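Local coordinates for single-stranded DNA-binding protein 1 (Streptomyces coelicolor, PDB 4DAM) that probably binds single-stranded DNA as a homotetramer, through the OB-fold domain held in this fragment of the longer protein, at residues 18-30 with 37-49. The protein carries 1 engineered substitution. Numbering follows the deposited sequence. Where two conformers were deposited one is given.
Sequences ICAVGNVATTPVF and PSVRFRLAVTARY
The carbonyl oxygen of Arg-42 accepts a hydrogen bond from the backbone N of Ala-25 at 2.8 Å, the donor tilted 31° from the carbonyl plane, while the amide of the same arginine donates to a side chain: its N lies 3.0 Å from Thr-26 OG1. That hydroxyl takes the place of a backbone acceptor where 25-28 leaves the sheet, and a chi1 of 62° puts OG1 between its own backbone N and carbonyl carbon, turned to the strand 37-49. An alanine here lacks the hydroxyl and the methyl, and would probably leave the Arg-42 amide without this acceptor and open a gap beside the arginine's CB and CD, which Thr-26 CG2 now touches. Antiparallel ladders flank the break, with Asn-23/Ala-44 and Val-29/Arg-40 as hydrogen-bonded pairs; Ala-44 N reaches Asn-23 O at 2.9 Å, 178° at the hydrogen, and the register shifts by two between the ladders. Beside the second, Val-29 CG2 sits 3.8 Å above one face of the Arg-40 guanidinium, toward its rim. On the face carrying Val-24 and Leu-43 the contacts are apolar: Val-24 CG2 meets Phe-41 CE1 at 4.0 Å, and Leu-43 CD2 reaches Ala-20 CB at 3.7 Å. At Gly-22 the strand turns off sharply, its CA 3.2 Å from Ala-44 O in a CA-H...O contact, an approach suited to glycine's lack of a side chain. Strand 18-24 also pairs with strand 86-100, as expected in the curled barrel of an OB fold. A side-chain hydroxyl thus takes the Arg-42 amide where the backbone ladder is interrupted, consistent with side-chain chemistry closing the break.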
# COMPACT_ATOMS: atom_id res chain seq x y z
N ILE A 18 -5.39 1.70 1.10
CA ILE A 18 -5.34 1.24 -0.27
C ILE A 18 -5.19 2.45 -1.17
O ILE A 18 -5.70 3.53 -0.86
CB ILE A 18 -6.64 0.47 -0.61
CG1 ILE A 18 -6.72 -0.04 -2.03
CG2 ILE A 18 -7.86 1.34 -0.44
CD1 ILE A 18 -8.02 -0.82 -2.21
N CYS A 19 -4.49 2.26 -2.28
CA CYS A 19 -4.47 3.25 -3.34
C CYS A 19 -4.96 2.53 -4.59
O CYS A 19 -4.43 1.46 -4.95
CB CYS A 19 -3.08 3.80 -3.54
SG CYS A 19 -3.07 4.89 -4.99
N ALA A 20 -6.02 3.06 -5.18
CA ALA A 20 -6.75 2.41 -6.29
C ALA A 20 -6.77 3.40 -7.45
O ALA A 20 -7.08 4.58 -7.27
CB ALA A 20 -8.17 2.03 -5.87
N VAL A 21 -6.36 2.93 -8.62
CA VAL A 21 -6.33 3.75 -9.83
C VAL A 21 -7.32 3.14 -10.78
O VAL A 21 -7.16 2.00 -11.22
CB VAL A 21 -4.92 3.76 -10.41
CG1 VAL A 21 -4.86 4.65 -11.66
CG2 VAL A 21 -3.93 4.24 -9.35
N GLY A 22 -8.39 3.87 -11.09
CA GLY A 22 -9.43 3.32 -11.90
C GLY A 22 -10.29 4.38 -12.53
O GLY A 22 -9.87 5.49 -12.73
N ASN A 23 -11.51 3.99 -12.86
CA ASN A 23 -12.45 4.88 -13.49
C ASN A 23 -13.74 4.99 -12.70
O ASN A 23 -14.23 4.00 -12.15
CB ASN A 23 -12.72 4.44 -14.92
CG ASN A 23 -11.48 4.60 -15.79
OD1 ASN A 23 -11.30 5.59 -16.46
ND2 ASN A 23 -10.61 3.64 -15.71
N VAL A 24 -14.27 6.20 -12.65
CA VAL A 24 -15.59 6.45 -12.09
C VAL A 24 -16.62 5.66 -12.91
O VAL A 24 -16.73 5.83 -14.13
CB VAL A 24 -15.93 7.94 -12.03
CG1 VAL A 24 -17.37 8.13 -11.50
CG2 VAL A 24 -14.89 8.72 -11.21
N ALA A 25 -17.37 4.78 -12.24
CA ALA A 25 -18.23 3.81 -12.94
C ALA A 25 -19.71 4.14 -12.85
O ALA A 25 -20.52 3.63 -13.62
CB ALA A 25 -17.94 2.40 -12.43
N THR A 26 -20.07 4.99 -11.90
CA THR A 26 -21.44 5.49 -11.71
C THR A 26 -21.41 6.96 -11.44
O THR A 26 -20.41 7.47 -10.90
CB THR A 26 -22.19 4.79 -10.53
OG1 THR A 26 -21.51 5.05 -9.27
CG2 THR A 26 -22.32 3.28 -10.79
N THR A 27 -22.50 7.66 -11.77
CA THR A 27 -22.58 9.08 -11.48
C THR A 27 -22.56 9.27 -9.96
O THR A 27 -23.33 8.62 -9.23
CB THR A 27 -23.84 9.74 -12.05
OG1 THR A 27 -23.86 9.56 -13.47
CG2 THR A 27 -23.82 11.25 -11.75
N PRO A 28 -21.63 10.09 -9.46
CA PRO A 28 -21.60 10.32 -8.02
C PRO A 28 -22.89 10.88 -7.46
O PRO A 28 -23.61 11.64 -8.12
CB PRO A 28 -20.44 11.32 -7.83
CG PRO A 28 -19.55 11.06 -9.01
CD PRO A 28 -20.50 10.75 -10.13
N VAL A 29 -23.16 10.49 -6.22
CA VAL A 29 -24.35 10.92 -5.49
C VAL A 29 -23.92 11.74 -4.30
O VAL A 29 -23.15 11.27 -3.46
CB VAL A 29 -25.15 9.72 -5.02
CG1 VAL A 29 -26.29 10.18 -4.12
CG2 VAL A 29 -25.62 8.95 -6.24
N PHE A 30 -24.44 12.96 -4.22
CA PHE A 30 -24.14 13.89 -3.13
C PHE A 30 -25.33 13.97 -2.18
O PHE A 30 -26.47 14.12 -2.62
CB PHE A 30 -23.86 15.29 -3.69
CG PHE A 30 -23.61 16.31 -2.62
CD1 PHE A 30 -24.66 17.08 -2.11
CD2 PHE A 30 -22.33 16.49 -2.09
CE1 PHE A 30 -24.43 18.00 -1.10
CE2 PHE A 30 -22.10 17.42 -1.08
CZ PHE A 30 -23.16 18.17 -0.59
N PRO A 37 -21.39 17.17 4.42
CA PRO A 37 -21.51 16.67 3.06
C PRO A 37 -20.95 15.27 2.87
O PRO A 37 -19.99 14.87 3.54
CB PRO A 37 -20.71 17.68 2.23
CG PRO A 37 -19.85 18.41 3.18
CD PRO A 37 -20.53 18.37 4.51
N SER A 38 -21.57 14.52 1.97
CA SER A 38 -21.14 13.15 1.68
C SER A 38 -21.28 12.92 0.22
O SER A 38 -22.25 13.40 -0.38
CB SER A 38 -22.04 12.17 2.44
OG SER A 38 -22.05 10.86 1.88
N VAL A 39 -20.33 12.21 -0.37
CA VAL A 39 -20.46 11.75 -1.74
C VAL A 39 -20.07 10.30 -1.85
O VAL A 39 -19.22 9.83 -1.08
CB VAL A 39 -19.57 12.60 -2.64
CG1 VAL A 39 -18.10 12.21 -2.48
CG2 VAL A 39 -20.05 12.52 -4.09
N ARG A 40 -20.73 9.58 -2.74
CA ARG A 40 -20.38 8.19 -3.01
C ARG A 40 -20.41 7.96 -4.50
O ARG A 40 -21.21 8.57 -5.23
CB ARG A 40 -21.29 7.21 -2.30
CG ARG A 40 -22.71 7.23 -2.71
CD ARG A 40 -23.41 5.96 -2.29
NE ARG A 40 -24.84 6.13 -2.43
CZ ARG A 40 -25.56 5.87 -3.52
NH1 ARG A 40 -25.00 5.36 -4.61
NH2 ARG A 40 -26.86 6.10 -3.50
N PHE A 41 -19.52 7.10 -4.95
CA PHE A 41 -19.52 6.65 -6.34
C PHE A 41 -18.86 5.29 -6.44
O PHE A 41 -18.07 4.89 -5.58
CB PHE A 41 -18.84 7.65 -7.29
CG PHE A 41 -17.39 7.88 -7.01
CD1 PHE A 41 -16.42 7.16 -7.70
CD2 PHE A 41 -17.00 8.83 -6.09
CE1 PHE A 41 -15.07 7.38 -7.44
CE2 PHE A 41 -15.65 9.06 -5.83
CZ PHE A 41 -14.69 8.33 -6.51
N ARG A 42 -19.17 4.59 -7.52
CA ARG A 42 -18.54 3.31 -7.80
C ARG A 42 -17.27 3.52 -8.59
O ARG A 42 -17.23 4.32 -9.51
CB ARG A 42 -19.51 2.43 -8.57
CG ARG A 42 -19.11 0.97 -8.77
CD ARG A 42 -20.34 0.27 -9.35
NE ARG A 42 -20.19 -1.16 -9.57
CZ ARG A 42 -20.19 -2.09 -8.62
NH1 ARG A 42 -20.28 -1.77 -7.33
NH2 ARG A 42 -20.07 -3.36 -8.98
N LEU A 43 -16.22 2.80 -8.21
CA LEU A 43 -14.92 2.86 -8.86
C LEU A 43 -14.59 1.49 -9.44
O LEU A 43 -14.66 0.48 -8.74
CB LEU A 43 -13.83 3.24 -7.85
CG LEU A 43 -12.39 3.35 -8.37
CD1 LEU A 43 -12.21 4.59 -9.25
CD2 LEU A 43 -11.39 3.36 -7.20
N ALA A 44 -14.22 1.47 -10.71
CA ALA A 44 -13.79 0.25 -11.41
C ALA A 44 -12.29 0.27 -11.62
O ALA A 44 -11.76 1.16 -12.28
CB ALA A 44 -14.48 0.12 -12.76
N VAL A 45 -11.61 -0.75 -11.07
CA VAL A 45 -10.16 -0.84 -11.16
C VAL A 45 -9.80 -2.13 -11.91
O VAL A 45 -9.99 -3.24 -11.39
CB VAL A 45 -9.53 -0.84 -9.75
CG1 VAL A 45 -8.01 -0.97 -9.81
CG2 VAL A 45 -9.98 0.39 -8.95
N THR A 46 -9.32 -1.99 -13.14
CA THR A 46 -9.06 -3.14 -14.00
C THR A 46 -7.57 -3.42 -14.09
O THR A 46 -6.79 -2.57 -14.53
CB THR A 46 -9.67 -2.94 -15.40
OG1 THR A 46 -11.07 -2.73 -15.26
CG2 THR A 46 -9.45 -4.18 -16.27
N ALA A 47 -7.16 -4.62 -13.65
CA ALA A 47 -5.79 -5.08 -13.81
C ALA A 47 -5.59 -5.41 -15.29
O ALA A 47 -6.53 -5.79 -15.97
CB ALA A 47 -5.53 -6.31 -12.94
N ARG A 48 -4.37 -5.22 -15.75
CA ARG A 48 -4.02 -5.49 -17.16
C ARG A 48 -2.75 -6.28 -17.20
O ARG A 48 -1.90 -6.15 -16.32
CB ARG A 48 -3.83 -4.17 -17.91
CG ARG A 48 -5.09 -3.35 -18.00
CD ARG A 48 -4.80 -2.00 -18.64
NE ARG A 48 -5.91 -1.02 -18.35
CZ ARG A 48 -6.18 -0.51 -17.13
NH1 ARG A 48 -5.45 -0.82 -16.06
NH2 ARG A 48 -7.19 0.35 -16.97
N TYR A 49 -2.59 -7.08 -18.25
CA TYR A 49 -1.38 -7.88 -18.39
C TYR A 49 -0.93 -7.87 -19.85
O TYR A 49 -1.74 -7.73 -20.78
CB TYR A 49 -1.52 -9.28 -17.80
CG TYR A 49 -2.62 -10.14 -18.36
CD1 TYR A 49 -3.93 -10.05 -17.88
CD2 TYR A 49 -2.34 -11.09 -19.34
CE1 TYR A 49 -4.94 -10.85 -18.39
CE2 TYR A 49 -3.34 -11.90 -19.84
CZ TYR A 49 -4.64 -11.77 -19.37
OH TYR A 49 -5.64 -12.58 -19.87